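Local coordinates for betainyl-CoA thiolase (Pseudomonas putida, PDB 2HLJ), which probably transfers or hydrolyses acyl groups carried on coenzyme A, as a hotdog-fold enzyme of the thioesterase-like superfamily, with betainyl-CoA its likely substrate, at residues N55-L60 against Q110-V115; L30-A35 against V92-H97. All coordinates share one frame; numbering follows the deposited sequence. Where two conformers were deposited one is given.

Interaction 1: residues N55-L60 against Q110-V115; sequences NSLFTL and QMLLHV
Antiparallel strand pairing at the outermost strand of this chain's hotdog sheet joins 55-60 to 110-115. Phe-58 and Leu-113 form a hydrogen-bonded pair, each N donating to the other's O at 2.8 Å; Leu-57 with His-114 and Thr-59 with Leu-112 are the non-hydrogen-bonded pairs beside it. Val-115 N donates a hydrogen bond to Ser-56 O at 2.8 Å. The hydrogen bond from Leu-60 N to Met-111 O is more bent, 152° at the hydrogen.

On one face Leu-112 lies alongside Thr-59, its CD2 3.3 Å from Thr-59 OG1, a hydroxyl bonded to Asp-25 of the second subunit and to a glycerol probably from the crystallisation liquor. Leu-57 brings CD2 to 4.1 Å from His-114 CB. At the imidazole edge, in its plane, Ser-56 OG stands 3.4 Å from His-114 CD2; Asp-46 OD2 is hydrogen-bonded to both Ser-56 OG and His-114 NE2, while ND1 pairs with Ala-123 O, which fixes the ring's rotation. On the other face Phe-58 CB meets Val-115 CG1 at 3.9 Å, and Leu-60 CG packs on Leu-113 CB.

Helix 25-43 covers the Leu-57 face through Thr-36 and Met-40, strand 89-98 flanks 104-114 on its other edge, and the second subunit hydrogen-bonds to the Leu-60 backbone on strand 57-66.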
loop_
_atom_site.group_PDB
_atom_site.type_symbol
_atom_site.label_atom_id
_atom_site.label_comp_id
_atom_site.label_asym_id
_atom_site.label_seq_id
_atom_site.Cartn_x
_atom_site.Cartn_y
_atom_site.Cartn_z
ATOM N N ASN A 55 -5.515 -1.222 -16.710
ATOM C CA ASN A 55 -4.427 -0.407 -17.236
ATOM C C ASN A 55 -4.773 1.078 -17.372
ATOM O O ASN A 55 -3.874 1.908 -17.312
ATOM C CB ASN A 55 -3.895 -0.957 -18.571
ATOM C CG ASN A 55 -3.093 -2.262 -18.412
ATOM O OD1 ASN A 55 -2.397 -2.460 -17.426
ATOM N ND2 ASN A 55 -3.175 -3.136 -19.406
ATOM N N SER A 56 -6.048 1.422 -17.527
ATOM C CA SER A 56 -6.456 2.835 -17.661
ATOM C C SER A 56 -6.767 3.483 -16.321
ATOM O O SER A 56 -7.343 4.575 -16.293
ATOM C CB SER A 56 -7.728 2.942 -18.512
ATOM O OG SER A 56 -8.747 2.135 -17.937
ATOM N N LEU A 57 -6.453 2.818 -15.211
ATOM C CA LEU A 57 -6.663 3.408 -13.885
ATOM C C LEU A 57 -5.321 3.739 -13.225
ATOM O O LEU A 57 -4.424 2.913 -13.213
ATOM C CB LEU A 57 -7.409 2.441 -12.987
ATOM C CG LEU A 57 -8.844 2.117 -13.341
ATOM C CD1 LEU A 57 -9.394 1.239 -12.251
ATOM C CD2 LEU A 57 -9.691 3.380 -13.503
ATOM N N PHE A 58 -5.197 4.929 -12.669
ATOM C CA PHE A 58 -4.034 5.288 -11.885
ATOM C C PHE A 58 -4.507 5.382 -10.440
ATOM O O PHE A 58 -5.458 6.108 -10.141
ATOM C CB PHE A 58 -3.480 6.631 -12.372
ATOM C CG PHE A 58 -2.261 7.138 -11.593
ATOM C CD1 PHE A 58 -1.011 6.531 -11.738
ATOM C CD2 PHE A 58 -2.377 8.221 -10.724
ATOM C CE1 PHE A 58 0.108 7.006 -11.031
ATOM C CE2 PHE A 58 -1.270 8.714 -10.010
ATOM C CZ PHE A 58 -0.027 8.107 -10.159
ATOM N N THR A 59 -3.888 4.632 -9.542
ATOM C CA THR A 59 -4.273 4.737 -8.149
ATOM C C THR A 59 -3.739 6.066 -7.616
ATOM O O THR A 59 -2.551 6.318 -7.711
ATOM C CB THR A 59 -3.735 3.590 -7.321
ATOM O OG1 THR A 59 -4.105 2.334 -7.918
ATOM C CG2 THR A 59 -4.334 3.676 -5.919
ATOM N N LEU A 60 -4.632 6.910 -7.116
ATOM C CA LEU A 60 -4.273 8.224 -6.595
ATOM C C LEU A 60 -3.760 8.120 -5.153
ATOM O O LEU A 60 -2.816 8.802 -4.775
ATOM C CB LEU A 60 -5.475 9.171 -6.636
ATOM C CG LEU A 60 -5.923 9.607 -8.023
ATOM C CD1 LEU A 60 -7.229 10.360 -7.956
ATOM C CD2 LEU A 60 -4.829 10.433 -8.657
ATOM N N GLN A 110 -9.414 2.913 -1.362
ATOM C CA GLN A 110 -8.614 3.470 -2.424
ATOM C C GLN A 110 -9.405 4.387 -3.287
ATOM O O GLN A 110 -10.615 4.207 -3.455
ATOM C CB GLN A 110 -8.080 2.363 -3.338
ATOM C CG GLN A 110 -7.621 1.151 -2.571
ATOM C CD GLN A 110 -6.756 0.269 -3.392
ATOM O OE1 GLN A 110 -6.832 0.275 -4.616
ATOM N NE2 GLN A 110 -5.930 -0.508 -2.730
HETATM N N MSE A 111 -8.698 5.349 -3.857
HETATM C CA MSE A 111 -9.254 6.231 -4.871
HETATM C C MSE A 111 -8.446 6.071 -6.158
HETATM O O MSE A 111 -7.228 6.177 -6.148
HETATM C CB MSE A 111 -9.208 7.687 -4.387
HETATM C CG MSE A 111 -9.802 8.671 -5.381
HETATM SE SE MSE A 111 -11.717 8.525 -5.434
HETATM C CE MSE A 111 -12.128 9.224 -3.670
ATOM N N LEU A 112 -9.139 5.833 -7.261
ATOM C CA LEU A 112 -8.504 5.541 -8.549
ATOM C C LEU A 112 -9.027 6.529 -9.590
ATOM O O LEU A 112 -10.177 6.936 -9.511
ATOM C CB LEU A 112 -8.852 4.114 -8.963
ATOM C CG LEU A 112 -8.642 2.987 -7.939
ATOM C CD1 LEU A 112 -9.788 2.069 -7.932
ATOM C CD2 LEU A 112 -7.360 2.214 -8.298
ATOM N N LEU A 113 -8.146 6.943 -10.498
ATOM C CA LEU A 113 -8.420 7.907 -11.561
ATOM C C LEU A 113 -8.418 7.198 -12.899
ATOM O O LEU A 113 -7.463 6.452 -13.211
ATOM C CB LEU A 113 -7.325 8.991 -11.588
ATOM C CG LEU A 113 -7.416 10.053 -12.697
ATOM C CD1 LEU A 113 -8.676 10.862 -12.549
ATOM C CD2 LEU A 113 -6.213 10.969 -12.694
ATOM N N HIS A 114 -9.469 7.429 -13.692
ATOM C CA HIS A 114 -9.517 6.907 -15.050
ATOM C C HIS A 114 -8.739 7.866 -15.926
ATOM O O HIS A 114 -9.016 9.058 -15.962
ATOM C CB HIS A 114 -10.962 6.741 -15.539
ATOM C CG HIS A 114 -11.097 6.095 -16.894
ATOM N ND1 HIS A 114 -11.955 6.578 -17.855
ATOM C CD2 HIS A 114 -10.521 4.988 -17.431
ATOM C CE1 HIS A 114 -11.881 5.814 -18.938
ATOM N NE2 HIS A 114 -11.021 4.841 -18.707
ATOM N N VAL A 115 -7.766 7.335 -16.639
ATOM C CA VAL A 115 -6.830 8.168 -17.395
ATOM C C VAL A 115 -6.944 7.887 -18.883
ATOM O O VAL A 115 -7.142 6.766 -19.291
ATOM C CB VAL A 115 -5.351 7.991 -16.928
ATOM C CG1 VAL A 115 -5.224 8.275 -15.463
ATOM C CG2 VAL A 115 -4.829 6.611 -17.225
#

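Interaction 2: residues L30-A35 against V92-H97; sequences LIFSYA and VYHSLH
Phe-32 and His-94 both carry CG anti to the carbonyl carbon and beside the backbone N (chi1 near -65° in both), and from helix 30-35 and strand 92-97 their side chains run past one another head to tail. The result is a pair of nearly parallel rings, planes at 16°, with an offset so large that little ring area is shared and the centroids are 5.5 Å apart. What rests on the phenyl face is therefore the methylene of the histidine: His-94 CB sits over the ring in a CH-pi contact, toward its rim, and comes within 3.4 Å of Phe-32 CD1.

The far end of the phenyl ring reaches the strand backbone. Leu-96 N lies at the ring edge, in its plane, and Leu-96 CB packs 3.8 Å from Phe-32 CE1. Because Leu-96 holds CG anti to its own N, the side chain carries CD1 to Ile-31, whose CG2 branch meets it at 3.9 Å; the two side chains are roughly perpendicular. One turn along the helix from Ile-31, Ala-35 CB makes an off-centre CH-pi contact with the imidazole, 3.8 Å from His-94 CE1.

Both imidazole nitrogens have partners: ND1 bonds to Thr-80 OG1 on neighbouring strand 75-85, and NE2 to Thr-36 OG1, which is also bonded to Phe-32 O. NE2 is itself 3.5 Å from Phe-32 O, but the angle is too poor for a hydrogen bond. Helix and strand thus meet mainly through apolar and CH-pi packing in the buried centre of the hotdog, while the one polar ring among them is satisfied at both nitrogens and held in rotation by threonines from the sheet and the helix.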
loop_
_atom_site.group_PDB
_atom_site.type_symbol
_atom_site.label_atom_id
_atom_site.label_comp_id
_atom_site.label_asym_id
_atom_site.label_seq_id
_atom_site.Cartn_x
_atom_site.Cartn_y
_atom_site.Cartn_z
ATOM N N LEU A 30 -0.580 -5.857 -3.481
ATOM C CA LEU A 30 -0.548 -6.478 -4.793
ATOM C C LEU A 30 -1.789 -7.315 -5.091
ATOM O O LEU A 30 -2.366 -7.235 -6.198
ATOM C CB LEU A 30 0.729 -7.333 -4.990
ATOM C CG LEU A 30 0.871 -7.894 -6.396
ATOM C CD1 LEU A 30 0.912 -6.782 -7.435
ATOM C CD2 LEU A 30 2.094 -8.822 -6.539
ATOM N N ILE A 31 -2.187 -8.138 -4.125
ATOM C CA ILE A 31 -3.405 -8.955 -4.244
ATOM C C ILE A 31 -4.605 -8.049 -4.458
ATOM O O ILE A 31 -5.420 -8.283 -5.339
ATOM C CB ILE A 31 -3.624 -9.823 -2.971
ATOM C CG1 ILE A 31 -2.539 -10.875 -2.838
ATOM C CG2 ILE A 31 -5.032 -10.414 -2.936
ATOM C CD1 ILE A 31 -2.425 -11.406 -1.434
ATOM N N PHE A 32 -4.707 -6.971 -3.689
ATOM C CA PHE A 32 -5.763 -5.998 -3.962
ATOM C C PHE A 32 -5.683 -5.317 -5.354
ATOM O O PHE A 32 -6.725 -5.059 -5.975
ATOM C CB PHE A 32 -5.834 -4.924 -2.857
ATOM C CG PHE A 32 -6.212 -5.430 -1.489
ATOM C CD1 PHE A 32 -7.082 -6.496 -1.297
ATOM C CD2 PHE A 32 -5.791 -4.715 -0.358
ATOM C CE1 PHE A 32 -7.453 -6.887 -0.016
ATOM C CE2 PHE A 32 -6.095 -5.143 0.904
ATOM C CZ PHE A 32 -6.959 -6.203 1.090
ATOM N N SER A 33 -4.475 -5.059 -5.864
ATOM C CA SER A 33 -4.285 -4.459 -7.219
ATOM C C SER A 33 -4.835 -5.372 -8.301
ATOM O O SER A 33 -5.477 -4.923 -9.250
ATOM C CB SER A 33 -2.789 -4.190 -7.515
ATOM O OG SER A 33 -2.579 -3.187 -8.523
ATOM N N TYR A 34 -4.529 -6.648 -8.171
ATOM C CA TYR A 34 -5.046 -7.652 -9.071
ATOM C C TYR A 34 -6.562 -7.709 -8.964
ATOM O O TYR A 34 -7.228 -7.871 -9.954
ATOM C CB TYR A 34 -4.470 -9.011 -8.766
ATOM C CG TYR A 34 -2.991 -9.192 -9.054
ATOM C CD1 TYR A 34 -2.333 -8.452 -10.041
ATOM C CD2 TYR A 34 -2.269 -10.155 -8.376
ATOM C CE1 TYR A 34 -0.975 -8.647 -10.297
ATOM C CE2 TYR A 34 -0.934 -10.373 -8.643
ATOM C CZ TYR A 34 -0.284 -9.618 -9.594
ATOM O OH TYR A 34 1.064 -9.845 -9.830
ATOM N N ALA A 35 -7.082 -7.536 -7.760
ATOM C CA ALA A 35 -8.533 -7.465 -7.549
ATOM C C ALA A 35 -9.156 -6.277 -8.287
ATOM O O ALA A 35 -10.242 -6.406 -8.873
ATOM C CB ALA A 35 -8.864 -7.381 -6.066
ATOM N N VAL A 92 -13.157 2.820 -3.960
ATOM C CA VAL A 92 -13.326 1.389 -3.723
ATOM C C VAL A 92 -12.759 0.914 -2.385
ATOM O O VAL A 92 -11.927 1.579 -1.784
ATOM C CB VAL A 92 -12.672 0.549 -4.853
ATOM C CG1 VAL A 92 -13.285 0.937 -6.189
ATOM C CG2 VAL A 92 -11.180 0.753 -4.879
ATOM N N TYR A 93 -13.244 -0.240 -1.937
ATOM C CA TYR A 93 -12.847 -0.802 -0.658
ATOM C C TYR A 93 -12.655 -2.274 -0.881
ATOM O O TYR A 93 -13.579 -2.928 -1.354
ATOM C CB TYR A 93 -13.965 -0.580 0.387
ATOM C CG TYR A 93 -13.675 -1.111 1.790
ATOM C CD1 TYR A 93 -12.945 -0.371 2.678
ATOM C CD2 TYR A 93 -14.177 -2.323 2.222
ATOM C CE1 TYR A 93 -12.686 -0.810 3.957
ATOM C CE2 TYR A 93 -13.928 -2.793 3.501
ATOM C CZ TYR A 93 -13.169 -2.017 4.368
ATOM O OH TYR A 93 -12.930 -2.389 5.669
ATOM N N HIS A 94 -11.434 -2.766 -0.646
ATOM C CA HIS A 94 -11.117 -4.176 -0.732
ATOM C C HIS A 94 -10.894 -4.721 0.668
ATOM O O HIS A 94 -10.354 -4.020 1.536
ATOM C CB HIS A 94 -9.813 -4.406 -1.515
ATOM C CG HIS A 94 -9.859 -4.022 -2.958
ATOM N ND1 HIS A 94 -10.737 -4.585 -3.865
ATOM C CD2 HIS A 94 -9.085 -3.163 -3.662
ATOM C CE1 HIS A 94 -10.508 -4.073 -5.058
ATOM N NE2 HIS A 94 -9.482 -3.242 -4.970
ATOM N N SER A 95 -11.317 -5.957 0.901
ATOM C CA SER A 95 -11.020 -6.659 2.130
ATOM C C SER A 95 -10.479 -8.059 1.779
ATOM O O SER A 95 -10.795 -8.629 0.722
ATOM C CB SER A 95 -12.231 -6.698 3.077
ATOM O OG SER A 95 -13.371 -7.308 2.447
ATOM N N LEU A 96 -9.596 -8.564 2.626
ATOM C CA LEU A 96 -8.932 -9.840 2.388
ATOM C C LEU A 96 -9.447 -10.852 3.376
ATOM O O LEU A 96 -9.599 -10.551 4.550
ATOM C CB LEU A 96 -7.413 -9.731 2.510
ATOM C CG LEU A 96 -6.573 -10.934 2.023
ATOM C CD1 LEU A 96 -6.606 -11.130 0.519
ATOM C CD2 LEU A 96 -5.143 -10.815 2.527
ATOM N N HIS A 97 -9.671 -12.077 2.892
ATOM C CA HIS A 97 -10.367 -13.114 3.663
ATOM C C HIS A 97 -9.739 -14.484 3.443
ATOM O O HIS A 97 -9.072 -14.727 2.413
ATOM C CB HIS A 97 -11.846 -13.203 3.217
ATOM C CG HIS A 97 -12.581 -11.897 3.289
ATOM N ND1 HIS A 97 -13.489 -11.603 4.281
ATOM C CD2 HIS A 97 -12.538 -10.812 2.484
ATOM C CE1 HIS A 97 -13.945 -10.374 4.106
ATOM N NE2 HIS A 97 -13.376 -9.867 3.023
#

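In the fold
Interaction 1 lies within the sheet, at the outermost strand of this chain, about 12 Å from the chain centre and partly buried; interaction 2 joins helix to sheet in the core, about 3 Å from that centre, with all its touching residues buried. Four backbone hydrogen bonds span 55-60/110-115, with side-chain packing on both faces, whereas 30-35/92-97 relies on side-chain packing between helix 25-43 and strand 89-98. The two meet where strands 104-114 and 89-98 run side by side: Gln-110 N probably bonds to Val-92 O at 2.9 Å. Thr-36, a partner of His-94, also touches Leu-57 and Gln-110. Thr-59 and Ser-33 each bond to Asp-25 of the second subunit.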